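Local coordinates for protein putative acyl-CoA dehydrogenase (Burkholderia xenovorans, PDB 5JSC) that is a putative acyl-CoA dehydrogenase, a flavoprotein that binds flavin-adenine dinucleotide in pockets shared between subunits of a four-chain assembly, at residues L94-A99 and F272-M277; I311-L316 and K339-E344; G345-I350 and A377-E382; D351-L356 and T366-L371. All coordinates share one frame; numbering follows the deposited sequence. Where two conformers were deposited one is given.

Contact 1 (L94-A99 and F272-M277); sequences LRETLA and FARHAM. With EDO (1,2-ethanediol), chain O.
In the acyl-CoA dehydrogenase fold the all-helical N-terminal domain leans on the helical bundle of the C-terminal domain, and E96 and A99 of helix 88-101 meet R274 and F272 of helix 250-286 at this domain interface. The contact has a charged part, E96 with R274, and a ring part, A99 with F272. E96 has CG anti to the backbone N (chi1 -178°) and an extended chain, which carries its carboxylate across to R274, where OE2 lies 2.8 Å from R274 NE in a salt bridge. The bond is bent, with 145° at the hydrogen, and NE meets OE2 from above the carboxylate plane. The other oxygen, E96 OE1, is held by the hydroxyl of Y319. A 1,2-ethanediol, probably left from crystallisation, bridges the pair: O1 gives a hydrogen bond to E96 OE1 and accepts one from R274 NH2, while O2 donates to E96 OE2. Apart from the diol, the neighbouring guanidinium probably favours the charged carboxylate. R274 also packs on I311 and A315 of helix 298-325. In the ring part the methyl of A99 sits over one face of F272, a CH-pi contact with CB 3.7 Å from the ring centroid and 13° off its normal. A water donates to A99 O at 2.7 Å and also hydrogen-bonds H275 ND1, likewise at 2.7 Å.

Contact 2 (I311-L316 and K339-E344); sequences IDSSAL and KWHASE. With SO4 (sulfate ion), chain P.
Two neighbouring helices of the C-terminal helical bundle, 298-325 and 332-356, pack in nearly antiparallel fashion here, S314 against H341 and A342, beside a sulfate site. Their local axes approach to 8.8 Å at 151°, close enough for S314 CB to touch A342 CB at 3.9 Å. In the conformer described, one of two, H341 has CG anti to the backbone N (chi1 -173°), which points the imidazole across to the serines. Its ND1 donates to S314 OG at 3.0 Å, with the oxygen only 3° out of the ring plane, and S314 OG in turn is hydrogen-bonded to T310 O, one turn earlier. On the ring's far nitrogen, NE2 makes a weak, tentative bond to sulfate O2, 3.3 Å long. The ion, probably from the crystallisation liquor, is bound too by T310 OG1 of this chain and by H341 NE2 of the second subunit. Helix 250-286 covers another side of the pair through I311, A315 and S343, helix 385-405 packs on W340, and L309 of the second subunit touches H341.

Contact 3 (G345-I350 and A377-E382); sequences GAQQVI and ALRIYE. With FAD (flavin-adenine dinucleotide), chain M.
Q347 sets out with CG anti to its backbone N (chi1 179°) and then bends at chi2, while R379 leaves beside its own N and bends at chi3 (53°); together these turns bring the amide oxygen and the guanidinium within bonding distance although the nearest CA atoms, those of Q347 and R379, remain 8.6 Å apart. R379 NH1 donates to Q347 OE1 at 3.0 Å. Seen from the donor the bond is well placed, since OE1 lies in the guanidinium plane. At the acceptor it is not: NH1 stands above the carbonyl plane, off the lone pairs, and the two flat groups are 72° apart. R379 CD passes 4.0 Å from Q347 CB, adding a little apolar contact. The stronger partner of the arginine is E344, which forms a salt bridge with NE, while NH2 pairs with D351 of the third subunit. Q347 NE2 is likewise bonded to Y372 of that subunit, so both side chains are fixed at several points.

The loop 377-382 that carries R379 also lines the flavin-adenine dinucleotide: Y381 CD2 comes 3.6 Å from C7 of the flavin, and I380 O lies 3.6 Å from C4' of the ribityl chain. The Q347-R379 bond ties helix 332-356 to this loop between helices 367-376 and 385-405, with I375 and R376 of helix 367-376 against Q347 and helix 250-286 behind I350 and L378.

Contact 4 (D351-L356 and T366-L371); sequences DAAVQL and TAVEML. With FAD (flavin-adenine dinucleotide), chain T.
The last turns of helix 332-356 meet the first turn of helix 367-376 with the CA atoms of V354 and V368 5.5 Å apart. V368 reaches across with two branches. Its CG1, anti to the carbonyl carbon (chi1 -61°), touches A353 CB at 3.9 Å, while CG2 lies over the backbone of V354, 4.0 Å from its CA. In return V354 CG2 approaches V368 CB at 4.0 Å and the carbonyl oxygen of V368 at 3.6 Å. The side-chain contacts are apolar; the approach to V368 O sets a methyl against a carbonyl oxygen. V354 also meets Y372 in the next turn of helix 367-376 and R376 of the third subunit. T366 is the N-cap of the second helix: its OG1 accepts a weak bond from E369 N, 3.3 Å long, and is also hydrogen-bonded to Q363 O. One residue past V354 the helix reaches the cofactor, where the ribose hydroxyl O3B donates to Q355 O at 2.8 Å. The side-chain amide of Q355 is turned to the third subunit, bonded to R376 and E386 there. Here the helix-loop-helix corner, its first helix ending at the adenosine ribose, forms part of an FAD pocket shared with the third subunit, consistent with the C-terminal domain of acyl-CoA dehydrogenases.

Overall arrangement
Helix 332-356 runs through contacts 2, 3 and 4, and helix 250-286, in contact 1, lies against all three. Contacts 2 and 3 have centres about 10 Å apart; besides the E344-R379 salt bridge, K339 NZ probably bonds L378 O at 2.8 Å. Contact 1 touches contact 2 where M277 CB meets I311 CD1 at 3.5 Å, contact 3 where F272 CE2 meets L378 CD2 at 3.9 Å, and contact 4 where F272 CD1 meets L371 CD2 at 3.6 Å. Contact 4 is nested in the loop closed by contact 3. Contact 3 touches the FAD of chain M and contact 4 that of chain T, each lying between this chain and the third subunit. Contacts 2 and 4 do not touch.

Contact 1 (L94-A99 and F272-M277)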
# COMPACT_ATOMS: atom_id res chain seq x y z
N LEU C 94 -17.38 -6.23 -24.77
CA LEU C 94 -17.06 -5.35 -25.89
C LEU C 94 -16.08 -4.26 -25.46
O LEU C 94 -15.05 -4.05 -26.11
CB LEU C 94 -18.33 -4.73 -26.47
CG LEU C 94 -19.27 -5.73 -27.16
CD1 LEU C 94 -20.57 -5.04 -27.53
CD2 LEU C 94 -18.61 -6.34 -28.40
N ARG C 95 -16.38 -3.56 -24.36
CA ARG C 95 -15.45 -2.52 -23.90
C ARG C 95 -14.11 -3.10 -23.49
O ARG C 95 -13.05 -2.53 -23.79
CB ARG C 95 -16.06 -1.73 -22.75
CG ARG C 95 -17.13 -0.74 -23.16
CD ARG C 95 -17.29 0.35 -22.09
NE ARG C 95 -16.16 1.30 -22.09
CZ ARG C 95 -16.13 2.41 -21.36
NH1 ARG C 95 -17.15 2.72 -20.56
NH2 ARG C 95 -15.08 3.23 -21.43
N GLU C 96 -14.13 -4.24 -22.78
CA GLU C 96 -12.87 -4.86 -22.38
C GLU C 96 -12.00 -5.17 -23.60
O GLU C 96 -10.81 -4.82 -23.63
CB GLU C 96 -13.13 -6.14 -21.58
CG GLU C 96 -11.84 -6.77 -21.13
CD GLU C 96 -12.01 -8.16 -20.56
OE1 GLU C 96 -13.08 -8.49 -20.02
OE2 GLU C 96 -11.03 -8.94 -20.63
N THR C 97 -12.58 -5.80 -24.62
CA THR C 97 -11.79 -6.17 -25.79
C THR C 97 -11.36 -4.94 -26.58
O THR C 97 -10.21 -4.85 -27.01
CB THR C 97 -12.60 -7.12 -26.68
OG1 THR C 97 -13.05 -8.21 -25.88
CG2 THR C 97 -11.74 -7.65 -27.84
N LEU C 98 -12.27 -3.99 -26.78
CA LEU C 98 -11.90 -2.78 -27.51
C LEU C 98 -10.78 -2.03 -26.79
O LEU C 98 -9.78 -1.66 -27.40
CB LEU C 98 -13.11 -1.88 -27.69
CG LEU C 98 -14.12 -2.35 -28.74
CD1 LEU C 98 -15.43 -1.58 -28.58
CD2 LEU C 98 -13.57 -2.20 -30.15
N ALA C 99 -10.93 -1.83 -25.47
CA ALA C 99 -9.91 -1.10 -24.72
C ALA C 99 -8.56 -1.81 -24.78
O ALA C 99 -7.51 -1.15 -24.82
CB ALA C 99 -10.35 -0.94 -23.26
N PHE C 272 -7.57 -2.32 -20.66
CA PHE C 272 -6.29 -1.61 -20.64
C PHE C 272 -5.26 -2.37 -19.81
O PHE C 272 -4.09 -2.50 -20.23
CB PHE C 272 -6.49 -0.19 -20.09
CG PHE C 272 -7.28 0.72 -21.00
CD1 PHE C 272 -7.00 0.80 -22.36
CD2 PHE C 272 -8.30 1.52 -20.47
CE1 PHE C 272 -7.73 1.65 -23.19
CE2 PHE C 272 -9.03 2.37 -21.29
CZ PHE C 272 -8.75 2.44 -22.65
N ALA C 273 -5.66 -2.88 -18.64
CA ALA C 273 -4.74 -3.64 -17.81
C ALA C 273 -4.25 -4.90 -18.52
O ALA C 273 -3.06 -5.25 -18.43
CB ALA C 273 -5.39 -4.00 -16.47
N ARG C 274 -5.15 -5.61 -19.21
CA ARG C 274 -4.71 -6.81 -19.92
C ARG C 274 -3.70 -6.48 -21.00
O ARG C 274 -2.76 -7.25 -21.24
CB ARG C 274 -5.91 -7.55 -20.52
CG ARG C 274 -6.81 -8.21 -19.49
CD ARG C 274 -7.68 -9.26 -20.18
NE ARG C 274 -8.73 -9.82 -19.32
CZ ARG C 274 -8.55 -10.81 -18.45
NH1 ARG C 274 -7.35 -11.32 -18.26
NH2 ARG C 274 -9.58 -11.27 -17.75
N HIS C 275 -3.88 -5.34 -21.68
CA HIS C 275 -2.88 -4.93 -22.67
C HIS C 275 -1.53 -4.70 -21.99
O HIS C 275 -0.49 -5.18 -22.47
CB HIS C 275 -3.36 -3.67 -23.39
CG HIS C 275 -2.56 -3.32 -24.61
ND1 HIS C 275 -2.87 -2.25 -25.42
CD2 HIS C 275 -1.45 -3.88 -25.14
CE1 HIS C 275 -2.00 -2.18 -26.41
NE2 HIS C 275 -1.13 -3.16 -26.27
N ALA C 276 -1.53 -4.00 -20.85
CA ALA C 276 -0.28 -3.77 -20.13
C ALA C 276 0.35 -5.08 -19.67
O ALA C 276 1.58 -5.23 -19.70
CB ALA C 276 -0.53 -2.85 -18.93
N MET C 277 -0.48 -6.01 -19.20
CA MET C 277 0.02 -7.32 -18.77
C MET C 277 0.73 -8.03 -19.91
O MET C 277 1.82 -8.59 -19.73
CB MET C 277 -1.15 -8.17 -18.27
CG MET C 277 -0.77 -9.57 -17.78
SD MET C 277 -0.23 -9.50 -16.05
CE MET C 277 1.46 -10.01 -16.13
C1 EDO O . -13.02 -11.81 -18.82
O1 EDO O . -12.24 -10.66 -18.51
C2 EDO O . -13.14 -11.98 -20.32
O2 EDO O . -11.87 -11.73 -20.93
O HOH W 1 -4.96 -0.53 -25.40

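Contact 2 (I311-L316 and K339-E344)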
# COMPACT_ATOMS: atom_id res chain seq x y z
N ILE C 311 -5.55 -8.21 -12.08
CA ILE C 311 -6.40 -8.43 -13.25
C ILE C 311 -7.50 -9.44 -12.95
O ILE C 311 -8.67 -9.24 -13.31
CB ILE C 311 -5.54 -8.84 -14.46
CG1 ILE C 311 -4.87 -7.60 -15.04
CG2 ILE C 311 -6.39 -9.57 -15.53
CD1 ILE C 311 -3.75 -7.90 -16.01
N ASP C 312 -7.15 -10.55 -12.29
CA ASP C 312 -8.18 -11.56 -12.03
C ASP C 312 -9.20 -11.07 -11.02
O ASP C 312 -10.40 -11.31 -11.18
CB ASP C 312 -7.55 -12.88 -11.57
CG ASP C 312 -7.12 -13.75 -12.73
OD1 ASP C 312 -7.05 -13.23 -13.88
OD2 ASP C 312 -6.85 -14.95 -12.51
N SER C 313 -8.77 -10.37 -9.97
CA SER C 313 -9.75 -9.85 -9.03
C SER C 313 -10.63 -8.80 -9.70
O SER C 313 -11.84 -8.77 -9.47
CB SER C 313 -9.07 -9.30 -7.77
OG SER C 313 -8.11 -8.31 -8.07
N SER C 314 -10.04 -7.95 -10.56
CA SER C 314 -10.84 -6.98 -11.30
C SER C 314 -11.84 -7.68 -12.20
O SER C 314 -13.03 -7.33 -12.22
CB SER C 314 -9.94 -6.06 -12.13
OG SER C 314 -9.13 -5.26 -11.30
N ALA C 315 -11.38 -8.68 -12.96
CA ALA C 315 -12.27 -9.36 -13.89
C ALA C 315 -13.42 -10.05 -13.16
O ALA C 315 -14.57 -10.00 -13.61
CB ALA C 315 -11.48 -10.36 -14.73
N LEU C 316 -13.12 -10.71 -12.04
CA LEU C 316 -14.17 -11.36 -11.26
C LEU C 316 -15.19 -10.34 -10.76
O LEU C 316 -16.40 -10.58 -10.82
CB LEU C 316 -13.56 -12.14 -10.10
CG LEU C 316 -12.87 -13.45 -10.55
CD1 LEU C 316 -11.86 -13.96 -9.51
CD2 LEU C 316 -13.93 -14.53 -10.85
N LYS C 339 -16.02 -0.77 -10.57
CA LYS C 339 -15.44 0.42 -11.20
C LYS C 339 -14.25 0.92 -10.40
O LYS C 339 -13.19 1.22 -10.95
CB LYS C 339 -16.53 1.49 -11.34
CG LYS C 339 -16.22 2.64 -12.31
CD LYS C 339 -15.45 3.77 -11.65
CE LYS C 339 -15.21 4.92 -12.62
NZ LYS C 339 -14.46 6.06 -11.99
N TRP C 340 -14.42 1.02 -9.08
CA TRP C 340 -13.34 1.40 -8.18
C TRP C 340 -12.14 0.48 -8.33
O TRP C 340 -11.02 0.93 -8.62
CB TRP C 340 -13.91 1.38 -6.75
CG TRP C 340 -12.96 1.39 -5.59
CD1 TRP C 340 -11.63 1.70 -5.57
CD2 TRP C 340 -13.32 1.07 -4.24
NE1 TRP C 340 -11.14 1.59 -4.28
CE2 TRP C 340 -12.16 1.20 -3.45
CE3 TRP C 340 -14.51 0.68 -3.62
CZ2 TRP C 340 -12.16 0.94 -2.09
CZ3 TRP C 340 -14.51 0.42 -2.27
CH2 TRP C 340 -13.34 0.56 -1.51
N HIS C 341 -12.34 -0.82 -8.12
CA HIS C 341 -11.21 -1.76 -8.08
C HIS C 341 -10.52 -1.86 -9.43
O HIS C 341 -9.28 -1.87 -9.52
CB HIS C 341 -11.71 -3.13 -7.63
CG HIS C 341 -10.63 -4.13 -7.40
ND1 HIS C 341 -9.96 -4.77 -8.42
CD2 HIS C 341 -10.13 -4.65 -6.25
CE1 HIS C 341 -9.07 -5.60 -7.91
NE2 HIS C 341 -9.16 -5.55 -6.59
N ALA C 342 -11.30 -1.97 -10.50
CA ALA C 342 -10.67 -2.19 -11.80
C ALA C 342 -9.91 -0.95 -12.27
O ALA C 342 -8.86 -1.07 -12.90
CB ALA C 342 -11.71 -2.63 -12.83
N SER C 343 -10.43 0.25 -12.00
CA SER C 343 -9.73 1.44 -12.47
C SER C 343 -8.49 1.71 -11.63
O SER C 343 -7.42 2.01 -12.18
CB SER C 343 -10.67 2.66 -12.45
OG SER C 343 -11.14 2.94 -11.14
N GLU C 344 -8.60 1.58 -10.31
CA GLU C 344 -7.42 1.76 -9.46
C GLU C 344 -6.40 0.66 -9.72
O GLU C 344 -5.19 0.92 -9.75
CB GLU C 344 -7.81 1.77 -7.98
CG GLU C 344 -8.63 2.99 -7.55
CD GLU C 344 -7.82 4.28 -7.56
OE1 GLU C 344 -8.41 5.34 -7.85
OE2 GLU C 344 -6.60 4.24 -7.26
S SO4 P . -5.66 -7.05 -5.74
O1 SO4 P . -6.19 -8.17 -6.51
O2 SO4 P . -6.65 -6.65 -4.73
O3 SO4 P . -5.40 -5.91 -6.64
O4 SO4 P . -4.44 -7.49 -5.06

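Contact 3 (G345-I350 and A377-E382)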
# COMPACT_ATOMS: atom_id res chain seq x y z
N GLY C 345 -6.88 -0.57 -9.90
CA GLY C 345 -5.98 -1.67 -10.17
C GLY C 345 -5.29 -1.55 -11.51
O GLY C 345 -4.09 -1.81 -11.63
N ALA C 346 -6.03 -1.14 -12.55
CA ALA C 346 -5.42 -0.99 -13.87
C ALA C 346 -4.33 0.06 -13.85
O ALA C 346 -3.30 -0.09 -14.51
CB ALA C 346 -6.47 -0.63 -14.91
N GLN C 347 -4.52 1.13 -13.07
CA GLN C 347 -3.46 2.12 -12.92
C GLN C 347 -2.19 1.46 -12.42
O GLN C 347 -1.10 1.71 -12.95
CB GLN C 347 -3.91 3.22 -11.95
CG GLN C 347 -2.85 4.31 -11.70
CD GLN C 347 -2.88 5.41 -12.75
OE1 GLN C 347 -3.94 5.95 -13.07
NE2 GLN C 347 -1.71 5.73 -13.32
N GLN C 348 -2.31 0.60 -11.41
CA GLN C 348 -1.15 -0.07 -10.84
C GLN C 348 -0.51 -1.02 -11.83
O GLN C 348 0.72 -1.11 -11.91
CB GLN C 348 -1.55 -0.82 -9.57
CG GLN C 348 -2.03 0.08 -8.46
CD GLN C 348 -2.63 -0.70 -7.32
OE1 GLN C 348 -3.06 -1.85 -7.49
NE2 GLN C 348 -2.66 -0.09 -6.14
N VAL C 349 -1.34 -1.79 -12.56
CA VAL C 349 -0.81 -2.74 -13.54
C VAL C 349 -0.05 -2.00 -14.63
O VAL C 349 1.06 -2.40 -15.01
CB VAL C 349 -1.97 -3.57 -14.13
CG1 VAL C 349 -1.45 -4.46 -15.26
CG2 VAL C 349 -2.61 -4.40 -13.02
N ILE C 350 -0.65 -0.94 -15.16
CA ILE C 350 -0.04 -0.16 -16.22
C ILE C 350 1.25 0.47 -15.72
O ILE C 350 2.28 0.46 -16.42
CB ILE C 350 -1.05 0.88 -16.74
CG1 ILE C 350 -2.15 0.16 -17.52
CG2 ILE C 350 -0.36 1.93 -17.59
CD1 ILE C 350 -3.39 1.02 -17.75
N ALA C 377 -7.90 9.00 -16.52
CA ALA C 377 -9.24 9.57 -16.44
C ALA C 377 -10.28 8.57 -15.96
O ALA C 377 -11.33 9.00 -15.46
CB ALA C 377 -9.67 10.12 -17.80
N LEU C 378 -10.05 7.27 -16.10
CA LEU C 378 -11.09 6.31 -15.74
C LEU C 378 -11.29 6.23 -14.23
O LEU C 378 -12.31 5.69 -13.79
CB LEU C 378 -10.78 4.92 -16.30
CG LEU C 378 -11.15 4.73 -17.79
CD1 LEU C 378 -10.27 5.54 -18.73
CD2 LEU C 378 -11.14 3.26 -18.19
N ARG C 379 -10.35 6.76 -13.44
CA ARG C 379 -10.53 6.88 -12.01
C ARG C 379 -11.32 8.12 -11.63
O ARG C 379 -11.58 8.34 -10.44
CB ARG C 379 -9.15 6.88 -11.33
CG ARG C 379 -8.39 5.56 -11.53
CD ARG C 379 -6.91 5.71 -11.23
NE ARG C 379 -6.70 6.30 -9.90
CZ ARG C 379 -5.60 6.94 -9.53
NH1 ARG C 379 -4.60 7.08 -10.39
NH2 ARG C 379 -5.51 7.45 -8.30
N ILE C 380 -11.74 8.91 -12.62
CA ILE C 380 -12.40 10.18 -12.40
C ILE C 380 -13.80 10.21 -13.02
O ILE C 380 -14.78 10.56 -12.36
CB ILE C 380 -11.55 11.36 -12.94
CG1 ILE C 380 -10.23 11.43 -12.15
CG2 ILE C 380 -12.31 12.68 -12.85
CD1 ILE C 380 -9.14 12.23 -12.83
N TYR C 381 -13.91 9.79 -14.29
CA TYR C 381 -15.22 9.90 -14.92
C TYR C 381 -16.13 8.73 -14.53
O TYR C 381 -15.68 7.72 -13.99
CB TYR C 381 -15.08 10.08 -16.44
CG TYR C 381 -14.56 8.95 -17.34
CD1 TYR C 381 -15.13 7.68 -17.33
CD2 TYR C 381 -13.58 9.21 -18.30
CE1 TYR C 381 -14.69 6.69 -18.20
CE2 TYR C 381 -13.15 8.22 -19.19
CZ TYR C 381 -13.71 6.96 -19.13
OH TYR C 381 -13.32 5.97 -20.00
N GLU C 382 -17.43 8.92 -14.81
CA GLU C 382 -18.53 8.07 -14.32
C GLU C 382 -18.47 7.91 -12.80
O GLU C 382 -18.90 6.90 -12.24
CB GLU C 382 -18.58 6.71 -15.05
CG GLU C 382 -18.99 6.81 -16.55
CD GLU C 382 -19.76 5.60 -17.09
OE1 GLU C 382 -20.52 4.97 -16.33
OE2 GLU C 382 -19.59 5.28 -18.30
PA FAD M . -15.06 17.44 -8.29
O1A FAD M . -16.52 17.16 -8.20
O2A FAD M . -14.61 18.87 -7.96
O5B FAD M . -14.30 16.40 -7.37
C5B FAD M . -12.88 16.52 -7.19
C4B FAD M . -12.45 15.30 -6.42
O4B FAD M . -13.06 15.34 -5.11
C3B FAD M . -12.93 13.97 -6.98
O3B FAD M . -12.15 13.52 -8.09
C2B FAD M . -12.84 13.06 -5.76
O2B FAD M . -11.50 12.58 -5.60
C1B FAD M . -13.17 14.03 -4.61
N9A FAD M . -14.51 13.88 -4.04
C8A FAD M . -15.71 14.01 -4.70
N7A FAD M . -16.76 13.92 -3.92
C5A FAD M . -16.21 13.72 -2.66
C6A FAD M . -16.80 13.56 -1.39
N6A FAD M . -18.12 13.56 -1.17
N1A FAD M . -15.97 13.39 -0.33
C2A FAD M . -14.65 13.37 -0.55
N3A FAD M . -13.99 13.50 -1.70
C4A FAD M . -14.83 13.69 -2.72
N1 FAD M . -19.17 14.22 -17.48
C2 FAD M . -20.35 14.16 -18.17
O2 FAD M . -21.40 14.66 -17.72
N3 FAD M . -20.39 13.55 -19.39
C4 FAD M . -19.32 12.95 -20.03
O4 FAD M . -19.45 12.50 -21.17
C4X FAD M . -18.09 12.98 -19.29
N5 FAD M . -17.02 12.50 -19.85
C5X FAD M . -15.80 12.72 -19.23
C6 FAD M . -14.64 12.34 -19.90
C7 FAD M . -13.38 12.63 -19.37
C7M FAD M . -12.15 12.25 -20.15
C8 FAD M . -13.29 13.29 -18.13
C8M FAD M . -11.95 13.62 -17.52
C9 FAD M . -14.46 13.64 -17.45
C9A FAD M . -15.71 13.37 -17.99
N10 FAD M . -16.90 13.81 -17.38
C10 FAD M . -18.11 13.66 -18.02
C1' FAD M . -16.82 14.56 -16.13
C2' FAD M . -16.60 13.68 -14.90
O2' FAD M . -17.76 12.91 -14.61
C3' FAD M . -16.26 14.57 -13.70
O3' FAD M . -14.98 15.11 -13.98
C4' FAD M . -16.23 13.82 -12.37
O4' FAD M . -17.57 13.49 -11.99
C5' FAD M . -15.57 14.64 -11.28
O5' FAD M . -16.27 15.90 -11.19
P FAD M . -15.33 17.23 -11.13
O1P FAD M . -14.34 17.23 -12.24
O2P FAD M . -16.22 18.43 -11.06
O3P FAD M . -14.54 17.09 -9.76

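Contact 4 (D351-L356 and T366-L371)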
# COMPACT_ATOMS: atom_id res chain seq x y z
N ASP C 351 1.23 1.01 -14.50
CA ASP C 351 2.43 1.63 -13.94
C ASP C 351 3.57 0.62 -13.83
O ASP C 351 4.73 0.95 -14.11
CB ASP C 351 2.11 2.22 -12.58
CG ASP C 351 3.26 2.99 -12.00
OD1 ASP C 351 3.45 4.15 -12.41
OD2 ASP C 351 3.96 2.42 -11.12
N ALA C 352 3.24 -0.61 -13.42
CA ALA C 352 4.25 -1.66 -13.32
C ALA C 352 4.80 -2.02 -14.70
O ALA C 352 6.00 -2.26 -14.85
CB ALA C 352 3.67 -2.89 -12.64
N ALA C 353 3.93 -2.07 -15.72
CA ALA C 353 4.40 -2.38 -17.07
C ALA C 353 5.33 -1.29 -17.61
O ALA C 353 6.33 -1.59 -18.28
CB ALA C 353 3.21 -2.60 -18.01
N VAL C 354 5.01 -0.02 -17.34
CA VAL C 354 5.93 1.07 -17.68
C VAL C 354 7.30 0.82 -17.06
O VAL C 354 8.34 0.92 -17.72
CB VAL C 354 5.35 2.42 -17.23
CG1 VAL C 354 6.42 3.51 -17.33
CG2 VAL C 354 4.15 2.79 -18.07
N GLN C 355 7.31 0.47 -15.77
CA GLN C 355 8.57 0.29 -15.06
C GLN C 355 9.38 -0.85 -15.66
O GLN C 355 10.62 -0.76 -15.78
CB GLN C 355 8.30 0.04 -13.58
CG GLN C 355 9.50 0.23 -12.68
CD GLN C 355 9.93 1.68 -12.54
OE1 GLN C 355 9.25 2.60 -13.01
NE2 GLN C 355 11.06 1.90 -11.86
N LEU C 356 8.71 -1.94 -16.07
CA LEU C 356 9.42 -3.07 -16.66
C LEU C 356 10.11 -2.68 -17.96
O LEU C 356 11.16 -3.24 -18.30
CB LEU C 356 8.45 -4.23 -16.90
CG LEU C 356 7.94 -4.98 -15.67
CD1 LEU C 356 6.71 -5.84 -16.00
CD2 LEU C 356 9.07 -5.84 -15.06
N THR C 366 4.75 4.38 -27.39
CA THR C 366 4.80 2.97 -27.04
C THR C 366 3.50 2.57 -26.35
O THR C 366 2.79 3.41 -25.78
CB THR C 366 5.97 2.66 -26.11
OG1 THR C 366 5.76 3.33 -24.87
CG2 THR C 366 7.29 3.13 -26.73
N ALA C 367 3.19 1.28 -26.41
CA ALA C 367 1.92 0.81 -25.85
C ALA C 367 1.78 1.20 -24.38
O ALA C 367 0.74 1.72 -23.97
CB ALA C 367 1.79 -0.70 -26.03
N VAL C 368 2.83 0.99 -23.58
CA VAL C 368 2.66 1.23 -22.15
C VAL C 368 2.63 2.73 -21.84
O VAL C 368 1.94 3.15 -20.91
CB VAL C 368 3.73 0.50 -21.32
CG1 VAL C 368 3.63 -1.02 -21.53
CG2 VAL C 368 5.15 1.01 -21.63
N GLU C 369 3.34 3.55 -22.62
CA GLU C 369 3.26 5.00 -22.41
C GLU C 369 1.86 5.51 -22.71
O GLU C 369 1.32 6.36 -21.99
CB GLU C 369 4.30 5.72 -23.27
CG GLU C 369 4.42 7.22 -23.03
CD GLU C 369 3.44 8.06 -23.84
OE1 GLU C 369 2.88 7.58 -24.85
OE2 GLU C 369 3.24 9.23 -23.47
N MET C 370 1.25 4.99 -23.77
CA MET C 370 -0.12 5.38 -24.10
C MET C 370 -1.08 4.94 -23.01
O MET C 370 -2.01 5.68 -22.66
CB MET C 370 -0.52 4.79 -25.45
CG MET C 370 0.33 5.35 -26.58
SD MET C 370 -0.20 4.84 -28.21
CE MET C 370 0.02 3.08 -28.11
N LEU C 371 -0.90 3.73 -22.48
CA LEU C 371 -1.79 3.23 -21.43
C LEU C 371 -1.66 4.06 -20.16
O LEU C 371 -2.65 4.29 -19.46
CB LEU C 371 -1.49 1.76 -21.15
CG LEU C 371 -1.92 0.82 -22.29
CD1 LEU C 371 -1.22 -0.53 -22.15
CD2 LEU C 371 -3.43 0.64 -22.30
PA FAD T . 16.35 -1.97 -18.29
O1A FAD T . 17.79 -2.01 -17.91
O2A FAD T . 15.93 -2.92 -19.39
O5B FAD T . 15.50 -2.22 -16.99
C5B FAD T . 14.07 -2.38 -17.10
C4B FAD T . 13.54 -2.45 -15.69
O4B FAD T . 14.06 -3.63 -15.05
C3B FAD T . 13.99 -1.33 -14.77
O3B FAD T . 13.26 -0.12 -14.96
C2B FAD T . 13.77 -1.95 -13.39
O2B FAD T . 12.42 -1.79 -12.97
C1B FAD T . 14.08 -3.44 -13.65
N9A FAD T . 15.36 -3.91 -13.14
C8A FAD T . 16.61 -3.45 -13.49
N7A FAD T . 17.60 -4.13 -12.96
C5A FAD T . 16.96 -5.10 -12.20
C6A FAD T . 17.44 -6.14 -11.40
N6A FAD T . 18.75 -6.40 -11.21
N1A FAD T . 16.54 -6.94 -10.79
C2A FAD T . 15.24 -6.69 -10.96
N3A FAD T . 14.66 -5.73 -11.69
C4A FAD T . 15.58 -4.97 -12.29
N1 FAD T . 20.99 7.46 -19.76
C2 FAD T . 22.20 8.06 -19.97
O2 FAD T . 23.24 7.41 -20.10
N3 FAD T . 22.28 9.43 -20.02
C4 FAD T . 21.22 10.31 -19.87
O4 FAD T . 21.40 11.51 -20.02
C4X FAD T . 19.96 9.68 -19.62
N5 FAD T . 18.90 10.44 -19.53
C5X FAD T . 17.66 9.82 -19.48
C6 FAD T . 16.51 10.61 -19.55
C7 FAD T . 15.24 10.05 -19.62
C7M FAD T . 14.03 10.93 -19.73
C8 FAD T . 15.12 8.65 -19.60
C8M FAD T . 13.76 7.99 -19.69
C9 FAD T . 16.25 7.86 -19.52
C9A FAD T . 17.52 8.43 -19.46
N10 FAD T . 18.70 7.65 -19.49
C10 FAD T . 19.93 8.24 -19.60
C1' FAD T . 18.59 6.18 -19.52
C2' FAD T . 18.23 5.56 -18.17
O2' FAD T . 19.33 5.66 -17.26
C3' FAD T . 17.84 4.10 -18.36
O3' FAD T . 16.59 4.10 -19.05
C4' FAD T . 17.69 3.29 -17.07
O4' FAD T . 18.99 3.09 -16.49
C5' FAD T . 17.00 1.96 -17.29
O5' FAD T . 17.72 1.24 -18.31
P FAD T . 16.80 0.60 -19.48
O1P FAD T . 15.90 1.61 -20.10
O2P FAD T . 17.73 -0.07 -20.46
O3P FAD T . 15.93 -0.50 -18.72